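Local coordinates for nitrogen regulatory protein P-II (Thiomonas intermedia, PDB 5D4O) that binds adenine nucleotides such as ADP and AMP between the subunits of its trimer and probably regulates enzyme activity, as PII-family signalling proteins do, at residues 7-12 with 96-101; 12-17 with 91-96. One frame throughout, in Å; residues are numbered along the deposited sequence. Where two conformers were deposited one is given.

Contact 1 (7-12 with 96-101); sequences YPLKKL and HDIQVG. With BCT (bicarbonate ion), chain E.
Strands 7-17 and 92-100 run antiparallel in the sheet of this PII-family subunit, and where Tyr7 to Lys11 face Val100 to His96 they form a regular ladder. Tyr7 pairs with Val100, and Leu9 with Ile98, through reciprocal N-H...O bonds; the straightest runs from Ile98 N to Leu9 O (3.0 Å, 176°). Pro8, with no N-H to give, suits the non-hydrogen-bonded pair with Gln99. At the last hydrogen-bonded pair Lys11 O is gripped twice, by His96 N at 2.9 Å and by His96 ND1 at 3.1 Å, the two donors approaching from opposite faces of its plane. The imidazole reaches it because CG lies beside the backbone N (chi1 -62°).

Lys10 and Asp97 lie side by side on the face that also carries Pro8 and Gln99. A bend at chi2 (-81°) turns the lysine chain so that NZ meets the syn lone pair of Asp97 OD1 at 2.6 Å, a salt bridge; a water also donates to OD1 and to Leu9 O, tying the carboxylate to the backbone of the other strand. On the other face of this twisted ferredoxin-like sheet, branched aliphatic side chains pack against one another: Leu9 CB rests on Ile98 CG1 at 3.8 Å and Leu9 CG on Val100 CG2 at 3.9 Å, while Ile98 CG2 lies 3.8 Å from Lys11 CB. Beyond that methylene, Lys11 ends in salt bridges to Glu13 of its own chain and Glu13 of the second subunit. Past the strand, Gly101 N donates to bicarbonate O2 at 2.9 Å, an ion also held by Val93 N of the second subunit.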
ATOM      1  N   TYR A   7     -10.108  -2.263 -15.954  1.00 25.30           N
ATOM      2  CA  TYR A   7      -9.155  -1.761 -16.934  1.00 27.46           C
ATOM      3  C   TYR A   7      -7.771  -1.612 -16.294  1.00 29.65           C
ATOM      4  O   TYR A   7      -7.703  -1.232 -15.117  1.00 29.28           O
ATOM      5  CB  TYR A   7      -9.627  -0.387 -17.449  1.00 30.21           C
ATOM      6  CG  TYR A   7     -11.019  -0.384 -18.055  1.00 32.60           C
ATOM      7  CD1 TYR A   7     -12.149  -0.236 -17.253  1.00 33.07           C
ATOM      8  CD2 TYR A   7     -11.200  -0.441 -19.432  1.00 35.53           C
ATOM      9  CE1 TYR A   7     -13.433  -0.197 -17.806  1.00 32.98           C
ATOM     10  CE2 TYR A   7     -12.479  -0.398 -20.000  1.00 38.18           C
ATOM     11  CZ  TYR A   7     -13.592  -0.282 -19.179  1.00 43.34           C
ATOM     12  OH  TYR A   7     -14.854  -0.248 -19.720  1.00 44.83           O
ATOM     13  N   PRO A   8      -6.674  -1.817 -17.065  1.00 26.80           N
ATOM     14  CA  PRO A   8      -5.326  -1.664 -16.485  1.00 25.52           C
ATOM     15  C   PRO A   8      -4.911  -0.222 -16.240  1.00 28.73           C
ATOM     16  O   PRO A   8      -5.207   0.668 -17.032  1.00 27.84           O
ATOM     17  CB  PRO A   8      -4.411  -2.302 -17.537  1.00 27.71           C
ATOM     18  CG  PRO A   8      -5.155  -2.120 -18.834  1.00 33.51           C
ATOM     19  CD  PRO A   8      -6.607  -2.274 -18.478  1.00 29.70           C
ATOM     20  N   LEU A   9      -4.197  -0.004 -15.152  1.00 26.23           N
ATOM     21  CA  LEU A   9      -3.652   1.304 -14.806  1.00 27.42           C
ATOM     22  C   LEU A   9      -2.334   1.031 -14.079  1.00 28.55           C
ATOM     23  O   LEU A   9      -2.003  -0.128 -13.789  1.00 24.94           O
ATOM     24  CB  LEU A   9      -4.617   2.030 -13.839  1.00 27.93           C
ATOM     25  CG  LEU A   9      -5.341   3.352 -14.210  1.00 35.08           C
ATOM     26  CD1 LEU A   9      -5.287   4.346 -13.094  1.00 33.74           C
ATOM     27  CD2 LEU A   9      -5.005   3.919 -15.582  1.00 38.16           C
ATOM     28  N   LYS A  10      -1.600   2.096 -13.775  1.00 24.12           N
ATOM     29  CA  LYS A  10      -0.375   1.958 -12.990  1.00 22.14           C
ATOM     30  C   LYS A  10      -0.600   2.685 -11.672  1.00 25.69           C
ATOM     31  O   LYS A  10      -1.476   3.554 -11.580  1.00 25.26           O
ATOM     32  CB  LYS A  10       0.843   2.502 -13.754  1.00 24.81           C
ATOM     33  CG  LYS A  10       1.113   1.791 -15.087  1.00 23.68           C
ATOM     34  CD  LYS A  10       1.869   0.455 -14.919  1.00 29.62           C
ATOM     35  CE  LYS A  10       2.126  -0.209 -16.260  1.00 31.90           C
ATOM     36  NZ  LYS A  10       2.892  -1.466 -16.113  1.00 30.63           N
ATOM     37  N   LYS A  11       0.135   2.290 -10.623  1.00 21.78           N
ATOM     38  CA  LYS A  11       0.002   2.966  -9.342  1.00 20.50           C
ATOM     39  C   LYS A  11       1.408   3.167  -8.773  1.00 23.62           C
ATOM     40  O   LYS A  11       2.147   2.196  -8.543  1.00 22.10           O
ATOM     41  CB  LYS A  11      -0.891   2.194  -8.363  1.00 20.86           C
ATOM     42  CG  LYS A  11      -1.255   3.009  -7.095  1.00 25.19           C
ATOM     43  CD  LYS A  11      -1.701   2.135  -5.911  1.00 20.81           C
ATOM     44  CE  LYS A  11      -0.512   1.585  -5.147  1.00 25.53           C
ATOM     45  NZ  LYS A  11      -0.937   0.821  -3.939  1.00 28.12           N
ATOM     46  N   LEU A  12       1.775   4.430  -8.592  1.00 19.96           N
ATOM     47  CA  LEU A  12       3.067   4.774  -7.993  1.00 20.21           C
ATOM     48  C   LEU A  12       2.918   4.899  -6.492  1.00 21.86           C
ATOM     49  O   LEU A  12       1.933   5.471  -6.005  1.00 21.34           O
ATOM     50  CB  LEU A  12       3.561   6.153  -8.517  1.00 21.01           C
ATOM     51  CG  LEU A  12       4.439   6.216  -9.772  1.00 29.62           C
ATOM     52  CD1 LEU A  12       4.166   5.100 -10.759  1.00 30.63           C
ATOM     53  CD2 LEU A  12       4.388   7.629 -10.405  1.00 31.21           C
ATOM     54  N   HIS A  96       3.490  -0.070  -9.636  1.00 20.63           N
ATOM     55  CA  HIS A  96       2.598  -1.228  -9.547  1.00 19.67           C
ATOM     56  C   HIS A  96       1.672  -1.276 -10.753  1.00 24.25           C
ATOM     57  O   HIS A  96       1.326  -0.241 -11.323  1.00 23.73           O
ATOM     58  CB  HIS A  96       1.671  -1.102  -8.284  1.00 19.52           C
ATOM     59  CG  HIS A  96       2.372  -1.067  -6.957  1.00 21.35           C
ATOM     60  ND1 HIS A  96       3.141   0.024  -6.571  1.00 22.02           N
ATOM     61  CD2 HIS A  96       2.333  -1.957  -5.935  1.00 22.29           C
ATOM     62  CE1 HIS A  96       3.557  -0.242  -5.344  1.00 20.84           C
ATOM     63  NE2 HIS A  96       3.124  -1.436  -4.931  1.00 21.12           N
ATOM     64  N   ASP A  97       1.227  -2.472 -11.089  1.00 21.63           N
ATOM     65  CA  ASP A  97       0.125  -2.704 -12.019  1.00 21.76           C
ATOM     66  C   ASP A  97      -1.099  -2.812 -11.159  1.00 24.74           C
ATOM     67  O   ASP A  97      -1.078  -3.519 -10.123  1.00 23.00           O
ATOM     68  CB  ASP A  97       0.296  -4.047 -12.745  1.00 23.66           C
ATOM     69  CG  ASP A  97       1.276  -3.970 -13.886  1.00 34.58           C
ATOM     70  OD1 ASP A  97       1.438  -2.880 -14.450  1.00 37.12           O
ATOM     71  OD2 ASP A  97       1.878  -4.996 -14.212  1.00 42.46           O
ATOM     72  N   ILE A  98      -2.169  -2.103 -11.551  1.00 20.69           N
ATOM     73  CA  ILE A  98      -3.455  -2.235 -10.850  1.00 20.21           C
ATOM     74  C   ILE A  98      -4.572  -2.293 -11.903  1.00 23.85           C
ATOM     75  O   ILE A  98      -4.316  -2.064 -13.094  1.00 23.65           O
ATOM     76  CB  ILE A  98      -3.727  -1.066  -9.858  1.00 21.79           C
ATOM     77  CG1 ILE A  98      -3.712   0.314 -10.574  1.00 22.20           C
ATOM     78  CG2 ILE A  98      -2.734  -1.093  -8.677  1.00 21.59           C
ATOM     79  CD1 ILE A  98      -4.534   1.500  -9.789  1.00 22.22           C
ATOM     80  N   GLN A  99      -5.805  -2.592 -11.451  1.00 21.15           N
ATOM     81  CA  GLN A  99      -7.027  -2.590 -12.277  0.52 21.39           C
ATOM     82  C   GLN A  99      -7.990  -1.600 -11.626  1.00 24.08           C
ATOM     83  O   GLN A  99      -8.052  -1.531 -10.385  1.00 23.03           O
ATOM     84  CB  GLN A  99      -7.718  -3.972 -12.322  0.52 22.59           C
ATOM     85  CG  GLN A  99      -7.126  -4.976 -13.314  0.52 32.88           C
ATOM     86  CD  GLN A  99      -7.863  -6.302 -13.277  0.52 42.21           C
ATOM     87  OE1 GLN A  99      -8.578  -6.687 -14.218  0.52 35.81           O
ATOM     88  NE2 GLN A  99      -7.711  -7.040 -12.184  0.52 31.60           N
ATOM     89  N   VAL A 100      -8.704  -0.816 -12.426  1.00 21.45           N
ATOM     90  CA  VAL A 100      -9.691   0.152 -11.938  1.00 21.07           C
ATOM     91  C   VAL A 100     -10.957  -0.016 -12.744  1.00 25.22           C
ATOM     92  O   VAL A 100     -10.920  -0.556 -13.865  1.00 24.77           O
ATOM     93  CB  VAL A 100      -9.200   1.645 -11.985  1.00 24.90           C
ATOM     94  CG1 VAL A 100      -7.932   1.849 -11.135  1.00 23.41           C
ATOM     95  CG2 VAL A 100      -8.986   2.126 -13.433  1.00 25.97           C
ATOM     96  N   GLY A 101     -12.068   0.477 -12.200  1.00 22.20           N
ATOM     97  CA  GLY A 101     -13.346   0.405 -12.895  1.00 23.60           C
ATOM     98  C   GLY A 101     -13.645   1.582 -13.797  1.00 27.11           C
ATOM     99  O   GLY A 101     -14.437   1.439 -14.725  1.00 27.69           O
TER
HETATM  100  C   BCT E 202     -12.309   2.927  -9.797  1.00 27.69           C
HETATM  101  O1  BCT E 202     -13.052   3.201 -10.716  1.00 25.03           O
HETATM  102  O2  BCT E 202     -11.601   1.905  -9.733  1.00 31.09           O
HETATM  103  O3  BCT E 202     -12.327   3.811  -8.765  1.00 20.22           O
HETATM  104  O   HOH W   1      -1.616  -2.335 -15.397  1.00 34.38           O

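Contact 2 (12-17 with 91-96); sequences LEIILE and GVVFVH. With ADP (adenosine-5'-diphosphate), chain D; BCT (bicarbonate ion), chain G.
Backbone bonds pair Glu13 with Phe94 and Ile15 with Val92, two reciprocal sets of an antiparallel ladder; the straightest is Ile15 N to Val92 O at 2.9 Å.

Apolar packing covers both faces. Leu12 CG meets Val93 CG1 at 3.8 Å, and Ile14 CG2 lies alongside Val93 CG2; helix 72-88 covers this face, with Phe82 on Ile14 and Phe86 on Val93. On the other face Ile15 CD1 reaches Phe94 CE2 at 3.8 Å, the isoleucine and the ring crossing at a slant.

Glu13 and His96 bring the polar groups. The glutamate chain, extended beyond CG (chi2 177°), carries OE2 to the edge of the Phe94 ring and to 3.3 Å from His96 CE1, the carboxylate tilted 57° to the imidazole. OE2 forms a salt bridge with Lys11 of the third subunit, which is also hydrogen-bonded to His96 NE2, and OE1 one with Lys11 of the same chain. Replacing Glu13 by alanine is likely to leave the two Lys11 ammonium groups, one from each subunit, without this carboxylate mate.

Gly91 N donates to ADP O2A at 2.9 Å, and a CB on this glycine would strike Ile15 O. Val92 CG1 packs on ADP C8 at 3.7 Å, and Phe94 CZ approaches ADP C2 at 3.6 Å. Thr37, Ala69 and Lys105 of the third subunit also bind the nucleotide, giving the intersubunit nucleotide site typical of PII proteins.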
ATOM      1  N   LEU A  12       1.775   4.430  -8.592  1.00 19.96           N
ATOM      2  CA  LEU A  12       3.067   4.774  -7.993  1.00 20.21           C
ATOM      3  C   LEU A  12       2.918   4.899  -6.492  1.00 21.86           C
ATOM      4  O   LEU A  12       1.933   5.471  -6.005  1.00 21.34           O
ATOM      5  CB  LEU A  12       3.561   6.153  -8.517  1.00 21.01           C
ATOM      6  CG  LEU A  12       4.439   6.216  -9.772  1.00 29.62           C
ATOM      7  CD1 LEU A  12       4.166   5.100 -10.759  1.00 30.63           C
ATOM      8  CD2 LEU A  12       4.388   7.629 -10.405  1.00 31.21           C
ATOM      9  N   GLU A  13       3.947   4.455  -5.760  1.00 18.66           N
ATOM     10  CA  GLU A  13       4.104   4.712  -4.326  1.00 17.35           C
ATOM     11  C   GLU A  13       5.427   5.494  -4.272  1.00 21.53           C
ATOM     12  O   GLU A  13       6.471   4.963  -4.655  1.00 21.24           O
ATOM     13  CB  GLU A  13       4.189   3.429  -3.520  1.00 18.65           C
ATOM     14  CG  GLU A  13       2.809   2.855  -3.301  1.00 18.09           C
ATOM     15  CD  GLU A  13       2.845   1.534  -2.560  1.00 27.74           C
ATOM     16  OE1 GLU A  13       1.745   0.996  -2.307  1.00 28.17           O
ATOM     17  OE2 GLU A  13       3.952   0.994  -2.321  1.00 25.05           O
ATOM     18  N   ILE A  14       5.351   6.769  -3.932  1.00 19.28           N
ATOM     19  CA  ILE A  14       6.521   7.665  -3.910  1.00 18.30           C
ATOM     20  C   ILE A  14       6.815   7.995  -2.447  1.00 20.97           C
ATOM     21  O   ILE A  14       6.006   8.670  -1.813  1.00 21.75           O
ATOM     22  CB  ILE A  14       6.204   8.962  -4.684  1.00 20.91           C
ATOM     23  CG1 ILE A  14       5.716   8.644  -6.121  1.00 22.87           C
ATOM     24  CG2 ILE A  14       7.467   9.895  -4.663  1.00 22.22           C
ATOM     25  CD1 ILE A  14       4.926   9.784  -6.786  1.00 24.20           C
ATOM     26  N   ILE A  15       7.962   7.545  -1.934  1.00 18.63           N
ATOM     27  CA  ILE A  15       8.306   7.747  -0.526  1.00 17.75           C
ATOM     28  C   ILE A  15       9.448   8.734  -0.480  1.00 21.85           C
ATOM     29  O   ILE A  15      10.470   8.524  -1.137  1.00 22.24           O
ATOM     30  CB  ILE A  15       8.650   6.403   0.164  1.00 20.58           C
ATOM     31  CG1 ILE A  15       7.438   5.446   0.082  1.00 20.30           C
ATOM     32  CG2 ILE A  15       9.076   6.641   1.650  1.00 22.08           C
ATOM     33  CD1 ILE A  15       7.738   3.926   0.331  1.00 24.14           C
ATOM     34  N   LEU A  16       9.254   9.823   0.273  1.00 19.11           N
ATOM     35  CA  LEU A  16      10.225  10.902   0.377  1.00 19.31           C
ATOM     36  C   LEU A  16       9.989  11.743   1.614  1.00 23.18           C
ATOM     37  O   LEU A  16       8.959  11.620   2.276  1.00 21.55           O
ATOM     38  CB  LEU A  16      10.181  11.783  -0.917  1.00 20.37           C
ATOM     39  CG  LEU A  16       9.017  12.822  -1.123  1.00 23.36           C
ATOM     40  CD1 LEU A  16       9.272  13.651  -2.406  1.00 25.85           C
ATOM     41  CD2 LEU A  16       7.642  12.182  -1.169  1.00 27.94           C
ATOM     42  N   GLU A  17      10.951  12.628   1.913  1.00 21.54           N
ATOM     43  CA  GLU A  17      10.803  13.504   3.071  1.00 21.52           C
ATOM     44  C   GLU A  17       9.693  14.520   2.836  1.00 25.12           C
ATOM     45  O   GLU A  17       9.585  15.082   1.750  1.00 23.56           O
ATOM     46  CB  GLU A  17      12.113  14.206   3.372  1.00 22.58           C
ATOM     47  CG  GLU A  17      13.213  13.250   3.800  1.00 25.36           C
ATOM     48  CD  GLU A  17      14.579  13.888   3.642  1.00 38.84           C
ATOM     49  OE1 GLU A  17      15.053  14.016   2.490  1.00 34.39           O
ATOM     50  OE2 GLU A  17      15.149  14.309   4.671  1.00 32.69           O
ATOM     51  N   GLY A  91      14.790   8.694  -0.765  1.00 23.66           N
ATOM     52  CA  GLY A  91      13.469   8.214  -1.158  1.00 22.12           C
ATOM     53  C   GLY A  91      13.487   7.234  -2.295  1.00 24.81           C
ATOM     54  O   GLY A  91      14.534   6.984  -2.916  1.00 23.10           O
ATOM     55  N   VAL A  92      12.298   6.667  -2.565  1.00 22.67           N
ATOM     56  CA  VAL A  92      12.132   5.608  -3.566  1.00 22.34           C
ATOM     57  C   VAL A  92      10.768   5.734  -4.273  1.00 22.66           C
ATOM     58  O   VAL A  92       9.857   6.388  -3.749  1.00 21.26           O
ATOM     59  CB  VAL A  92      12.275   4.193  -2.890  1.00 25.16           C
ATOM     60  CG1 VAL A  92      13.715   3.941  -2.398  1.00 25.35           C
ATOM     61  CG2 VAL A  92      11.267   3.985  -1.752  1.00 24.68           C
ATOM     62  N   VAL A  93      10.655   5.161  -5.473  1.00 22.32           N
ATOM     63  CA  VAL A  93       9.366   5.088  -6.192  1.00 21.54           C
ATOM     64  C   VAL A  93       9.157   3.624  -6.544  1.00 22.70           C
ATOM     65  O   VAL A  93      10.041   3.002  -7.152  1.00 22.40           O
ATOM     66  CB  VAL A  93       9.244   5.982  -7.474  1.00 29.18           C
ATOM     67  CG1 VAL A  93       7.870   5.817  -8.139  1.00 26.93           C
ATOM     68  CG2 VAL A  93       9.493   7.438  -7.160  1.00 31.43           C
ATOM     69  N   PHE A  94       7.964   3.091  -6.239  1.00 17.69           N
ATOM     70  CA  PHE A  94       7.599   1.731  -6.610  1.00 18.78           C
ATOM     71  C   PHE A  94       6.454   1.813  -7.615  1.00 24.58           C
ATOM     72  O   PHE A  94       5.447   2.467  -7.345  1.00 23.93           O
ATOM     73  CB  PHE A  94       7.150   0.922  -5.388  1.00 19.55           C
ATOM     74  CG  PHE A  94       8.119   0.891  -4.235  1.00 20.24           C
ATOM     75  CD1 PHE A  94       9.488   0.753  -4.451  1.00 21.86           C
ATOM     76  CD2 PHE A  94       7.659   0.937  -2.924  1.00 22.10           C
ATOM     77  CE1 PHE A  94      10.388   0.730  -3.372  1.00 23.05           C
ATOM     78  CE2 PHE A  94       8.557   0.892  -1.847  1.00 23.51           C
ATOM     79  CZ  PHE A  94       9.909   0.775  -2.078  1.00 21.72           C
ATOM     80  N   VAL A  95       6.616   1.171  -8.755  1.00 20.04           N
ATOM     81  CA  VAL A  95       5.580   1.157  -9.803  1.00 19.86           C
ATOM     82  C   VAL A  95       4.829  -0.161  -9.726  1.00 23.49           C
ATOM     83  O   VAL A  95       5.443  -1.233  -9.807  1.00 23.15           O
ATOM     84  CB  VAL A  95       6.150   1.355 -11.241  1.00 22.53           C
ATOM     85  CG1 VAL A  95       5.000   1.497 -12.263  1.00 22.65           C
ATOM     86  CG2 VAL A  95       7.079   2.556 -11.316  1.00 22.89           C
ATOM     87  N   HIS A  96       3.490  -0.070  -9.636  1.00 20.63           N
ATOM     88  CA  HIS A  96       2.598  -1.228  -9.547  1.00 19.67           C
ATOM     89  C   HIS A  96       1.672  -1.276 -10.753  1.00 24.25           C
ATOM     90  O   HIS A  96       1.326  -0.241 -11.323  1.00 23.73           O
ATOM     91  CB  HIS A  96       1.671  -1.102  -8.284  1.00 19.52           C
ATOM     92  CG  HIS A  96       2.372  -1.067  -6.957  1.00 21.35           C
ATOM     93  ND1 HIS A  96       3.141   0.024  -6.571  1.00 22.02           N
ATOM     94  CD2 HIS A  96       2.333  -1.957  -5.935  1.00 22.29           C
ATOM     95  CE1 HIS A  96       3.557  -0.242  -5.344  1.00 20.84           C
ATOM     96  NE2 HIS A  96       3.124  -1.436  -4.931  1.00 21.12           N
TER
HETATM   97  PB  ADP D 201      19.041   7.552   3.199  1.00 41.88           P
HETATM   98  O1B ADP D 201      19.244   8.979   3.051  0.53 40.95           O
HETATM   99  O2B ADP D 201      18.994   7.206   4.693  0.53 42.53           O
HETATM  100  O3B ADP D 201      20.152   6.785   2.545  0.65 42.42           O
HETATM  101  PA  ADP D 201      17.105   6.160   1.351  1.00 31.28           P
HETATM  102  O1A ADP D 201      17.939   4.955   1.133  1.00 32.20           O
HETATM  103  O2A ADP D 201      16.933   6.942   0.065  1.00 28.67           O
HETATM  104  O3A ADP D 201      17.657   7.133   2.500  1.00 33.55           O
HETATM  105  O5' ADP D 201      15.684   5.685   1.891  0.84 25.65           O
HETATM  106  C5' ADP D 201      14.735   6.668   2.325  1.00 25.72           C
HETATM  107  C4' ADP D 201      13.449   5.987   2.719  1.00 24.95           C
HETATM  108  O4' ADP D 201      12.923   5.246   1.598  1.00 23.55           O
HETATM  109  C3' ADP D 201      13.569   4.946   3.820  1.00 23.38           C
HETATM  110  O3' ADP D 201      13.597   5.522   5.117  1.00 25.33           O
HETATM  111  C2' ADP D 201      12.303   4.119   3.588  1.00 20.12           C
HETATM  112  O2' ADP D 201      11.175   4.811   4.090  1.00 22.53           O
HETATM  113  C1' ADP D 201      12.236   4.092   2.065  1.00 21.96           C
HETATM  114  N9  ADP D 201      12.850   2.900   1.491  1.00 23.14           N
HETATM  115  C8  ADP D 201      14.146   2.741   1.074  1.00 26.02           C
HETATM  116  N7  ADP D 201      14.435   1.524   0.683  1.00 25.94           N
HETATM  117  C5  ADP D 201      13.241   0.836   0.840  1.00 24.20           C
HETATM  118  C6  ADP D 201      12.877  -0.500   0.581  1.00 25.50           C
HETATM  119  N6  ADP D 201      13.748  -1.441   0.198  1.00 25.27           N
HETATM  120  N1  ADP D 201      11.592  -0.858   0.818  1.00 22.49           N
HETATM  121  C2  ADP D 201      10.756   0.051   1.336  1.00 22.09           C
HETATM  122  N3  ADP D 201      10.995   1.330   1.649  1.00 20.77           N
HETATM  123  C4  ADP D 201      12.260   1.668   1.347  1.00 23.57           C
HETATM  124  C   BCT G 201      13.503   3.367  -7.678  1.00 32.87           C
HETATM  125  O1  BCT G 201      14.644   3.232  -8.128  1.00 31.63           O
HETATM  126  O2  BCT G 201      12.503   2.973  -8.267  1.00 29.83           O
HETATM  127  O3  BCT G 201      13.340   4.024  -6.455  1.00 27.87           O

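How the contacts relate
Contacts 1 and 2 are successive lengths of a single ladder between strands 7-17 and 92-100, with centres about 15 Å apart and Leu12 and His96 common to both. Because the strands are antiparallel, the chain passes through 7-12 and 12-17, then the helices and remaining strands, and returns through 91-96 and 96-101, so contact 2 closes the inner loop. Its centre lies about 5 Å from the chain centre, whereas contact 1, about 14 Å away, is partly exposed. Lys10 CD touches Val95 CG1 at 4.2 Å across their junction. Both contacts touch the third subunit and contact 1 the second as well, so the strand pair lines the trimer interface, with ADP bound at the contact 2 end.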